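Local coordinates for glycine betaine, L-proline ABC transporter, glycine/betaine/L-proline-binding protein (ProX) (PDB 3TMG) that probably serves as the substrate-binding component of an ABC transporter, holding glycine betaine (trimethyl glycine) for uptake into the Borrelia cell, at residues 33-41 with 252-260; 102-113 with 192-203. All blocks are in the same frame, centred on the assembly; numbering follows the deposited sequence.

Contact 1: 33-41 with 252-260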
loop_
_atom_site.group_PDB
_atom_site.type_symbol
_atom_site.label_atom_id
_atom_site.label_comp_id
_atom_site.label_asym_id
_atom_site.label_seq_id
_atom_site.Cartn_x
_atom_site.Cartn_y
_atom_site.Cartn_z
ATOM N N ASN A 33 -5.703 -9.078 -5.352
ATOM C CA ASN A 33 -6.386 -9.706 -6.489
ATOM C C ASN A 33 -5.503 -10.663 -7.294
ATOM O O ASN A 33 -5.967 -11.743 -7.691
ATOM C CB ASN A 33 -7.045 -8.655 -7.396
ATOM C CG ASN A 33 -8.415 -8.217 -6.887
ATOM O OD1 ASN A 33 -9.409 -8.821 -7.246
ATOM N ND2 ASN A 33 -8.479 -7.123 -6.087
ATOM N N VAL A 34 -4.240 -10.311 -7.478
ATOM C CA VAL A 34 -3.288 -11.280 -8.101
ATOM C C VAL A 34 -3.215 -12.572 -7.271
ATOM O O VAL A 34 -3.385 -13.652 -7.828
ATOM C CB VAL A 34 -1.876 -10.700 -8.276
ATOM C CG1 VAL A 34 -0.848 -11.811 -8.626
ATOM C CG2 VAL A 34 -1.902 -9.658 -9.378
ATOM N N LEU A 35 -2.996 -12.463 -5.956
ATOM C CA LEU A 35 -2.945 -13.666 -5.119
ATOM C C LEU A 35 -4.272 -14.428 -5.077
ATOM O O LEU A 35 -4.306 -15.677 -5.049
ATOM C CB LEU A 35 -2.406 -13.361 -3.729
ATOM C CG LEU A 35 -0.880 -13.158 -3.662
ATOM C CD1 LEU A 35 -0.417 -13.105 -2.208
ATOM C CD2 LEU A 35 -0.043 -14.233 -4.381
ATOM N N LYS A 36 -5.383 -13.693 -5.125
ATOM C CA LYS A 36 -6.659 -14.361 -5.230
ATOM C C LYS A 36 -6.696 -15.294 -6.470
ATOM O O LYS A 36 -7.136 -16.446 -6.393
ATOM C CB LYS A 36 -7.774 -13.321 -5.306
ATOM C CG LYS A 36 -9.149 -13.966 -5.336
ATOM C CD LYS A 36 -10.185 -12.851 -5.313
ATOM C CE LYS A 36 -11.320 -13.249 -6.182
ATOM N NZ LYS A 36 -12.503 -13.433 -5.326
ATOM N N VAL A 37 -6.272 -14.770 -7.611
ATOM C CA VAL A 37 -6.226 -15.535 -8.878
ATOM C C VAL A 37 -5.285 -16.746 -8.771
ATOM O O VAL A 37 -5.639 -17.852 -9.165
ATOM C CB VAL A 37 -5.849 -14.607 -10.060
ATOM C CG1 VAL A 37 -5.620 -15.420 -11.331
ATOM C CG2 VAL A 37 -6.981 -13.597 -10.277
ATOM N N VAL A 38 -4.101 -16.535 -8.203
ATOM C CA VAL A 38 -3.148 -17.618 -7.962
ATOM C C VAL A 38 -3.767 -18.756 -7.112
ATOM O O VAL A 38 -3.735 -19.941 -7.536
ATOM C CB VAL A 38 -1.875 -17.060 -7.304
ATOM C CG1 VAL A 38 -0.960 -18.196 -6.903
ATOM C CG2 VAL A 38 -1.185 -16.093 -8.263
ATOM N N PHE A 39 -4.370 -18.408 -5.961
ATOM C CA PHE A 39 -5.018 -19.417 -5.111
ATOM C C PHE A 39 -6.199 -20.121 -5.812
ATOM O O PHE A 39 -6.390 -21.330 -5.662
ATOM C CB PHE A 39 -5.451 -18.836 -3.774
ATOM C CG PHE A 39 -4.345 -18.672 -2.791
ATOM C CD1 PHE A 39 -3.575 -19.765 -2.394
ATOM C CD2 PHE A 39 -4.082 -17.432 -2.208
ATOM C CE1 PHE A 39 -2.543 -19.604 -1.463
ATOM C CE2 PHE A 39 -3.074 -17.278 -1.280
ATOM C CZ PHE A 39 -2.292 -18.364 -0.904
ATOM N N GLU A 40 -7.000 -19.373 -6.571
ATOM C CA GLU A 40 -8.061 -19.990 -7.367
ATOM C C GLU A 40 -7.523 -21.039 -8.331
ATOM O O GLU A 40 -8.123 -22.135 -8.446
ATOM C CB GLU A 40 -8.886 -18.969 -8.135
ATOM C CG GLU A 40 -9.762 -18.116 -7.233
ATOM C CD GLU A 40 -10.448 -16.964 -7.963
ATOM O OE1 GLU A 40 -10.096 -16.630 -9.114
ATOM O OE2 GLU A 40 -11.365 -16.374 -7.367
ATOM N N LYS A 41 -6.433 -20.714 -9.030
ATOM C CA LYS A 41 -5.862 -21.670 -9.981
ATOM C C LYS A 41 -5.313 -22.914 -9.297
ATOM O O LYS A 41 -5.303 -23.998 -9.907
ATOM C CB LYS A 41 -4.833 -21.027 -10.878
ATOM C CG LYS A 41 -5.497 -20.237 -11.986
ATOM C CD LYS A 41 -4.520 -19.274 -12.614
ATOM C CE LYS A 41 -3.633 -20.004 -13.617
ATOM N NZ LYS A 41 -4.451 -20.950 -14.435
ATOM N N GLU A 252 -10.278 -4.704 -11.493
ATOM C CA GLU A 252 -9.054 -5.204 -10.808
ATOM C C GLU A 252 -8.976 -6.722 -10.814
ATOM O O GLU A 252 -7.914 -7.297 -10.950
ATOM C CB GLU A 252 -8.981 -4.715 -9.361
ATOM C CG GLU A 252 -8.977 -3.196 -9.227
ATOM C CD GLU A 252 -10.372 -2.596 -9.007
ATOM O OE1 GLU A 252 -11.379 -3.030 -9.590
ATOM O OE2 GLU A 252 -10.455 -1.642 -8.210
ATOM N N TYR A 253 -10.107 -7.389 -10.682
ATOM C CA TYR A 253 -10.022 -8.870 -10.705
ATOM C C TYR A 253 -9.710 -9.408 -12.125
ATOM O O TYR A 253 -8.850 -10.266 -12.307
ATOM C CB TYR A 253 -11.323 -9.475 -10.188
ATOM C CG TYR A 253 -11.329 -10.977 -10.354
ATOM C CD1 TYR A 253 -10.634 -11.795 -9.447
ATOM C CD2 TYR A 253 -12.004 -11.579 -11.431
ATOM C CE1 TYR A 253 -10.602 -13.176 -9.607
ATOM C CE2 TYR A 253 -12.012 -12.962 -11.576
ATOM C CZ TYR A 253 -11.306 -13.753 -10.650
ATOM O OH TYR A 253 -11.305 -15.139 -10.786
ATOM N N ARG A 254 -10.452 -8.940 -13.122
ATOM C CA ARG A 254 -10.177 -9.302 -14.507
ATOM C C ARG A 254 -8.713 -8.990 -14.878
ATOM O O ARG A 254 -8.053 -9.799 -15.543
ATOM C CB ARG A 254 -11.129 -8.569 -15.468
ATOM C CG ARG A 254 -10.966 -8.963 -16.928
ATOM C CD ARG A 254 -11.453 -7.837 -17.858
ATOM N NE ARG A 254 -10.573 -6.642 -17.789
ATOM C CZ ARG A 254 -10.880 -5.458 -18.314
ATOM N NH1 ARG A 254 -12.071 -5.263 -18.887
ATOM N NH2 ARG A 254 -10.031 -4.463 -18.227
ATOM N N ASN A 255 -8.216 -7.814 -14.476
ATOM C CA ASN A 255 -6.828 -7.440 -14.783
ATOM C C ASN A 255 -5.810 -8.297 -14.037
ATOM O O ASN A 255 -4.731 -8.596 -14.587
ATOM C CB ASN A 255 -6.571 -5.954 -14.505
ATOM C CG ASN A 255 -7.329 -5.073 -15.472
ATOM O OD1 ASN A 255 -7.812 -5.557 -16.508
ATOM N ND2 ASN A 255 -7.501 -3.807 -15.115
ATOM N N ALA A 256 -6.177 -8.776 -12.853
ATOM C CA ALA A 256 -5.337 -9.783 -12.151
ATOM C C ALA A 256 -5.320 -11.128 -12.897
ATOM O O ALA A 256 -4.267 -11.797 -12.956
ATOM C CB ALA A 256 -5.812 -9.964 -10.697
ATOM N N VAL A 257 -6.474 -11.566 -13.404
ATOM C CA VAL A 257 -6.510 -12.775 -14.205
ATOM C C VAL A 257 -5.529 -12.639 -15.389
ATOM O O VAL A 257 -4.700 -13.528 -15.617
ATOM C CB VAL A 257 -7.943 -13.103 -14.679
ATOM C CG1 VAL A 257 -7.923 -14.241 -15.709
ATOM C CG2 VAL A 257 -8.806 -13.465 -13.483
ATOM N N GLU A 258 -5.632 -11.534 -16.140
ATOM C CA GLU A 258 -4.698 -11.239 -17.249
ATOM C C GLU A 258 -3.224 -11.203 -16.785
ATOM O O GLU A 258 -2.357 -11.783 -17.443
ATOM C CB GLU A 258 -5.029 -9.921 -17.971
ATOM C CG GLU A 258 -6.429 -9.870 -18.557
ATOM C CD GLU A 258 -6.724 -8.538 -19.259
ATOM O OE1 GLU A 258 -5.778 -7.977 -19.872
ATOM O OE2 GLU A 258 -7.888 -8.060 -19.194
ATOM N N PHE A 259 -2.957 -10.537 -15.666
ATOM C CA PHE A 259 -1.576 -10.469 -15.117
ATOM C C PHE A 259 -0.972 -11.868 -14.903
ATOM O O PHE A 259 0.173 -12.144 -15.297
ATOM C CB PHE A 259 -1.561 -9.694 -13.793
ATOM C CG PHE A 259 -0.219 -9.654 -13.153
ATOM C CD1 PHE A 259 0.202 -10.686 -12.338
ATOM C CD2 PHE A 259 0.612 -8.563 -13.339
ATOM C CE1 PHE A 259 1.488 -10.666 -11.761
ATOM C CE2 PHE A 259 1.872 -8.510 -12.726
ATOM C CZ PHE A 259 2.318 -9.566 -11.939
ATOM N N VAL A 260 -1.757 -12.749 -14.309
ATOM C CA VAL A 260 -1.306 -14.119 -14.007
ATOM C C VAL A 260 -1.027 -14.932 -15.296
ATOM O O VAL A 260 -0.028 -15.660 -15.366
ATOM C CB VAL A 260 -2.303 -14.824 -13.049
ATOM C CG1 VAL A 260 -2.041 -16.340 -12.969
ATOM C CG2 VAL A 260 -2.213 -14.199 -11.654
#

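Contact 2: 102-113 with 192-203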
loop_
_atom_site.group_PDB
_atom_site.type_symbol
_atom_site.label_atom_id
_atom_site.label_comp_id
_atom_site.label_asym_id
_atom_site.label_seq_id
_atom_site.Cartn_x
_atom_site.Cartn_y
_atom_site.Cartn_z
ATOM N N PHE A 102 5.721 13.827 2.218
ATOM C CA PHE A 102 4.952 14.995 1.891
ATOM C C PHE A 102 5.292 15.300 0.428
ATOM O O PHE A 102 6.470 15.346 0.036
ATOM C CB PHE A 102 5.437 16.162 2.766
ATOM C CG PHE A 102 4.926 16.168 4.204
ATOM C CD1 PHE A 102 4.840 15.023 4.974
ATOM C CD2 PHE A 102 4.563 17.383 4.780
ATOM C CE1 PHE A 102 4.416 15.073 6.304
ATOM C CE2 PHE A 102 4.113 17.449 6.097
ATOM C CZ PHE A 102 4.054 16.291 6.876
ATOM N N VAL A 103 4.263 15.522 -0.372
ATOM C CA VAL A 103 4.416 15.705 -1.799
ATOM C C VAL A 103 3.724 16.966 -2.265
ATOM O O VAL A 103 2.591 17.287 -1.845
ATOM C CB VAL A 103 3.830 14.478 -2.553
ATOM C CG1 VAL A 103 3.703 14.738 -4.051
ATOM C CG2 VAL A 103 4.701 13.243 -2.292
ATOM N N VAL A 104 4.426 17.707 -3.118
ATOM C CA VAL A 104 3.872 18.885 -3.776
ATOM C C VAL A 104 4.166 18.774 -5.284
ATOM O O VAL A 104 5.093 18.088 -5.664
ATOM C CB VAL A 104 4.507 20.188 -3.224
ATOM C CG1 VAL A 104 4.161 20.368 -1.723
ATOM C CG2 VAL A 104 6.019 20.197 -3.480
ATOM N N PRO A 105 3.394 19.485 -6.136
ATOM C CA PRO A 105 3.749 19.657 -7.538
ATOM C C PRO A 105 5.126 20.273 -7.608
ATOM O O PRO A 105 5.491 21.108 -6.761
ATOM C CB PRO A 105 2.702 20.662 -8.037
ATOM C CG PRO A 105 1.518 20.400 -7.168
ATOM C CD PRO A 105 2.128 20.178 -5.810
ATOM N N SER A 106 5.889 19.865 -8.605
ATOM C CA SER A 106 7.246 20.366 -8.781
ATOM C C SER A 106 7.323 21.880 -8.971
ATOM O O SER A 106 8.347 22.468 -8.653
ATOM C CB SER A 106 7.917 19.681 -9.968
ATOM O OG SER A 106 8.084 18.313 -9.639
ATOM N N TYR A 107 6.260 22.505 -9.471
ATOM C CA TYR A 107 6.267 23.968 -9.603
ATOM C C TYR A 107 6.185 24.725 -8.244
ATOM O O TYR A 107 6.394 25.930 -8.200
ATOM C CB TYR A 107 5.214 24.454 -10.607
ATOM C CG TYR A 107 3.800 24.026 -10.286
ATOM C CD1 TYR A 107 3.136 24.517 -9.130
ATOM C CD2 TYR A 107 3.127 23.116 -11.106
ATOM C CE1 TYR A 107 1.840 24.125 -8.827
ATOM C CE2 TYR A 107 1.833 22.714 -10.808
ATOM C CZ TYR A 107 1.201 23.237 -9.695
ATOM O OH TYR A 107 -0.053 22.846 -9.416
ATOM N N VAL A 108 5.924 24.030 -7.139
ATOM C CA VAL A 108 5.997 24.661 -5.814
ATOM C C VAL A 108 7.476 24.833 -5.392
ATOM O O VAL A 108 8.222 23.857 -5.297
ATOM C CB VAL A 108 5.198 23.879 -4.746
ATOM C CG1 VAL A 108 5.309 24.559 -3.392
ATOM C CG2 VAL A 108 3.741 23.737 -5.163
ATOM N N PRO A 109 7.909 26.089 -5.138
ATOM C CA PRO A 109 9.328 26.384 -4.975
ATOM C C PRO A 109 9.936 26.149 -3.582
ATOM O O PRO A 109 10.832 26.901 -3.176
ATOM C CB PRO A 109 9.404 27.861 -5.328
ATOM C CG PRO A 109 8.078 28.406 -4.892
ATOM C CD PRO A 109 7.078 27.296 -4.986
ATOM N N ILE A 110 9.486 25.115 -2.867
ATOM C CA ILE A 110 10.180 24.691 -1.653
ATOM C C ILE A 110 10.740 23.264 -1.808
ATOM O O ILE A 110 10.249 22.483 -2.633
ATOM C CB ILE A 110 9.277 24.786 -0.399
ATOM C CG1 ILE A 110 8.090 23.836 -0.510
ATOM C CG2 ILE A 110 8.830 26.218 -0.146
ATOM C CD1 ILE A 110 7.402 23.633 0.802
ATOM N N SER A 111 11.758 22.939 -1.005
ATOM C CA SER A 111 12.402 21.649 -1.045
ATOM C C SER A 111 12.256 20.818 0.218
ATOM O O SER A 111 12.536 19.653 0.173
ATOM C CB SER A 111 13.880 21.817 -1.355
ATOM O OG SER A 111 14.026 22.132 -2.733
ATOM N N SER A 112 11.822 21.431 1.320
ATOM C CA SER A 112 11.804 20.769 2.612
ATOM C C SER A 112 10.485 20.924 3.378
ATOM O O SER A 112 9.770 21.880 3.190
ATOM C CB SER A 112 12.926 21.322 3.480
ATOM O OG SER A 112 13.052 20.489 4.599
ATOM N N ILE A 113 10.172 19.969 4.252
ATOM C CA ILE A 113 8.990 20.040 5.067
ATOM C C ILE A 113 9.039 21.307 5.939
ATOM O O ILE A 113 8.032 21.966 6.120
ATOM C CB ILE A 113 8.827 18.788 5.977
ATOM C CG1 ILE A 113 8.427 17.561 5.138
ATOM C CG2 ILE A 113 7.772 19.062 7.055
ATOM C CD1 ILE A 113 8.248 16.286 5.977
ATOM N N ASP A 192 4.169 15.734 -12.597
ATOM C CA ASP A 192 5.458 16.254 -12.224
ATOM C C ASP A 192 5.338 16.707 -10.771
ATOM O O ASP A 192 4.928 17.827 -10.487
ATOM C CB ASP A 192 5.851 17.397 -13.168
ATOM C CG ASP A 192 7.252 17.852 -12.961
ATOM O OD1 ASP A 192 7.971 17.247 -12.141
ATOM O OD2 ASP A 192 7.646 18.824 -13.617
ATOM N N ILE A 193 5.702 15.807 -9.853
ATOM C CA ILE A 193 5.541 16.012 -8.433
ATOM C C ILE A 193 6.844 15.609 -7.709
ATOM O O ILE A 193 7.655 14.888 -8.275
ATOM C CB ILE A 193 4.369 15.162 -7.881
ATOM C CG1 ILE A 193 4.451 13.686 -8.358
ATOM C CG2 ILE A 193 3.038 15.799 -8.283
ATOM C CD1 ILE A 193 3.486 12.740 -7.626
ATOM N N LYS A 194 7.004 16.017 -6.451
ATOM C CA LYS A 194 8.259 15.765 -5.736
ATOM C C LYS A 194 7.960 15.540 -4.261
ATOM O O LYS A 194 7.012 16.119 -3.716
ATOM C CB LYS A 194 9.261 16.927 -5.914
ATOM C CG LYS A 194 8.736 18.286 -5.402
ATOM C CD LYS A 194 9.718 19.423 -5.701
ATOM C CE LYS A 194 9.212 20.764 -5.226
ATOM N NZ LYS A 194 10.143 21.842 -5.679
ATOM N N PHE A 195 8.780 14.715 -3.621
ATOM C CA PHE A 195 8.800 14.648 -2.164
ATOM C C PHE A 195 9.551 15.821 -1.605
ATOM O O PHE A 195 10.529 16.271 -2.198
ATOM C CB PHE A 195 9.517 13.383 -1.678
ATOM C CG PHE A 195 8.746 12.111 -1.855
ATOM C CD1 PHE A 195 7.613 11.864 -1.098
ATOM C CD2 PHE A 195 9.206 11.100 -2.731
ATOM C CE1 PHE A 195 6.934 10.634 -1.199
ATOM C CE2 PHE A 195 8.516 9.879 -2.849
ATOM C CZ PHE A 195 7.384 9.650 -2.093
ATOM N N LEU A 196 9.075 16.333 -0.486
ATOM C CA LEU A 196 9.820 17.314 0.279
ATOM C C LEU A 196 10.816 16.589 1.173
ATOM O O LEU A 196 10.548 15.481 1.667
ATOM C CB LEU A 196 8.852 18.170 1.117
ATOM C CG LEU A 196 7.799 19.011 0.386
ATOM C CD1 LEU A 196 6.965 19.782 1.414
ATOM C CD2 LEU A 196 8.433 20.014 -0.586
ATOM N N ASP A 197 11.957 17.225 1.411
ATOM C CA ASP A 197 12.956 16.692 2.334
ATOM C C ASP A 197 12.385 16.556 3.758
ATOM O O ASP A 197 11.611 17.379 4.196
ATOM C CB ASP A 197 14.214 17.607 2.353
ATOM C CG ASP A 197 15.016 17.538 1.041
ATOM O OD1 ASP A 197 14.805 16.602 0.217
ATOM O OD2 ASP A 197 15.868 18.421 0.832
ATOM N N ASP A 198 12.824 15.535 4.475
ATOM C CA ASP A 198 12.296 15.190 5.794
ATOM C C ASP A 198 13.537 15.011 6.684
ATOM O O ASP A 198 14.028 13.877 6.872
ATOM C CB ASP A 198 11.447 13.908 5.623
ATOM C CG ASP A 198 11.018 13.247 6.948
ATOM O OD1 ASP A 198 10.956 13.938 8.023
ATOM O OD2 ASP A 198 10.706 12.015 6.856
ATOM N N PRO A 199 14.082 16.138 7.198
ATOM C CA PRO A 199 15.441 16.180 7.809
ATOM C C PRO A 199 15.614 15.168 8.920
ATOM O O PRO A 199 16.706 14.606 9.092
ATOM C CB PRO A 199 15.529 17.579 8.430
ATOM C CG PRO A 199 14.471 18.398 7.751
ATOM C CD PRO A 199 13.509 17.491 7.029
ATOM N N ASP A 200 14.561 14.980 9.700
ATOM C CA ASP A 200 14.639 14.102 10.856
ATOM C C ASP A 200 14.019 12.716 10.617
ATOM O O ASP A 200 13.929 11.881 11.544
ATOM C CB ASP A 200 14.066 14.812 12.073
ATOM C CG ASP A 200 14.970 15.942 12.548
ATOM O OD1 ASP A 200 16.098 16.056 12.051
ATOM O OD2 ASP A 200 14.573 16.700 13.443
ATOM N N LEU A 201 13.642 12.467 9.356
ATOM C CA LEU A 201 13.202 11.142 8.879
ATOM C C LEU A 201 11.964 10.634 9.632
ATOM O O LEU A 201 11.846 9.468 9.896
ATOM C CB LEU A 201 14.342 10.091 8.979
ATOM C CG LEU A 201 14.386 9.065 7.838
ATOM C CD1 LEU A 201 14.791 9.778 6.551
ATOM C CD2 LEU A 201 15.383 7.957 8.166
ATOM N N ILE A 202 11.050 11.530 9.998
ATOM C CA ILE A 202 9.837 11.101 10.659
ATOM C C ILE A 202 9.014 10.132 9.768
ATOM O O ILE A 202 8.381 9.199 10.258
ATOM C CB ILE A 202 9.008 12.346 11.085
ATOM C CG1 ILE A 202 9.894 13.341 11.872
ATOM C CG2 ILE A 202 7.751 11.928 11.854
ATOM C CD1 ILE A 202 10.483 12.819 13.200
ATOM N N MET A 203 9.035 10.360 8.460
ATOM C CA MET A 203 8.304 9.506 7.536
ATOM C C MET A 203 9.041 8.200 7.203
ATOM O O MET A 203 8.497 7.329 6.474
ATOM C CB MET A 203 8.003 10.246 6.229
ATOM C CG MET A 203 7.305 11.609 6.377
ATOM S SD MET A 203 5.677 11.415 7.099
ATOM C CE MET A 203 4.766 10.546 5.821
HETATM O O HOH W 1 8.671 13.813 2.866
HETATM O O HOH W 2 11.032 21.458 -8.134
HETATM O O HOH W 3 4.634 20.311 -11.548
HETATM O O HOH W 4 12.078 18.363 -2.565
HETATM O O HOH W 5 12.740 20.801 -4.693
#

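Contact 1: 33-41 with 252-260
Val-37 and Tyr-253 are knobs in a knobs-into-holes helix pair of the substrate-binding protein fold. Helices 33-41 and 252-260 pass 8.4 Å apart at a crossing angle of -61°, and their chains come nearest where Val-34 meets Ala-256. Tyr-253 drops into the hole formed by Asn-33, Lys-36, Val-37 and Glu-40. With CG anti to the backbone N (chi1 173°), its ring is carried along helix 33-41. Tyr-253 CB lies 3.6 Å from Asn-33 OD1, an oxygen that also sits at the ring edge, while Asn-33 ND2 is tied back to Thr-29 O of its own helix. Tyr-253 CD1 and CE1 run past Lys-36 CE, which is 3.5 Å from CE1, the lysine chain crossing the tyrosine at about a right angle. CE1 also touches Val-37 CG2. At the tip, Tyr-253 OH donates a short 2.5 Å bond to the syn lone pair of Glu-40 OE1, near the ring plane, which pins the end of the side chain to helix 33-41. Lys-36 NZ makes a long salt bridge to Glu-40 OE2 and could polarise that carboxylate. The other end of the contact is apolar: Val-260 fills the hole among Val-34, Val-37, Val-38 and Lys-41, and Val-34 CG2 lies 3.8 Å from Phe-259 CD1. Behind helix 33-41, Leu-35 and Phe-39 cover strand 16-22; helix 235-247 backs Val-34 and Phe-259. Val-37 divides its two methyls, CG1 meeting Val-260 CG2 at 3.6 Å and CG2 meeting Val-257 CG2 at 3.7 Å.

Contact 2: 102-113 with 192-203
Val-104 and Lys-194 form a hydrogen-bonded antiparallel pair, N to O both ways, flanked by the non-hydrogen-bonded pairs Val-103/Phe-195 and Pro-105/Ile-193. The ladder extends through Leu-196 N to Phe-102 O and Ser-106 N to Asp-192 O; farther on, Asp-197 N bonds to Ser-111 O (2.8 Å) and Ile-113 N to Asp-197 O (3.0 Å). Among polar side chains, Lys-194 reaches into the turn and loop after strand 102-105: with CG between the backbone N and the carbonyl carbon (chi1 60°) and the chain extended beyond, its NZ donates to Val-108 O at 2.8 Å and, from above the carbonyl plane, to Ile-110 O at 3.1 Å. Two waters relay NZ to Ser-106 O and Ser-111 OG. Ser-106 OG reaches Asp-192 OD1 from above the carboxylate plane (2.7 Å). Among apolar contacts, Leu-196 CD2 touches both Val-104 CG2 and Ile-110 CG1, 3.8 Å from each, and Val-103 CG2 presses on Phe-195 CD1. Met-203 SD meets the edge of the Phe-102 ring, 4.0 Å from CE1, a Met-aromatic contact; Ile-113 CD1 lies over the centre of one face. Strand 88-105 pairs with 193-195 and, at Val-103, 179-183 in the antiparallel sheet of this periplasmic-binding-protein fold.

The two contacts belong to opposite ends of the molecule: their centres are 35 Å apart, their nearest atoms about 20 Å, and they lie on opposite sides of the chain's centre. In sequence, contact 2 is nested inside the long loop that contact 1 closes. Contact 1 is helix packing away from the ligand, the side chain of Glu-252 being about 14 Å from the bound trimethyl glycine. Contact 2 comes closer: the side chain of Met-203 is about 9 Å from the ligand and about 5 Å from that of Thr-136, which binds glycine betaine. Met-203 also rests on helix 135-146, the helix carrying Thr-136, which links 192-203 to the pocket wall.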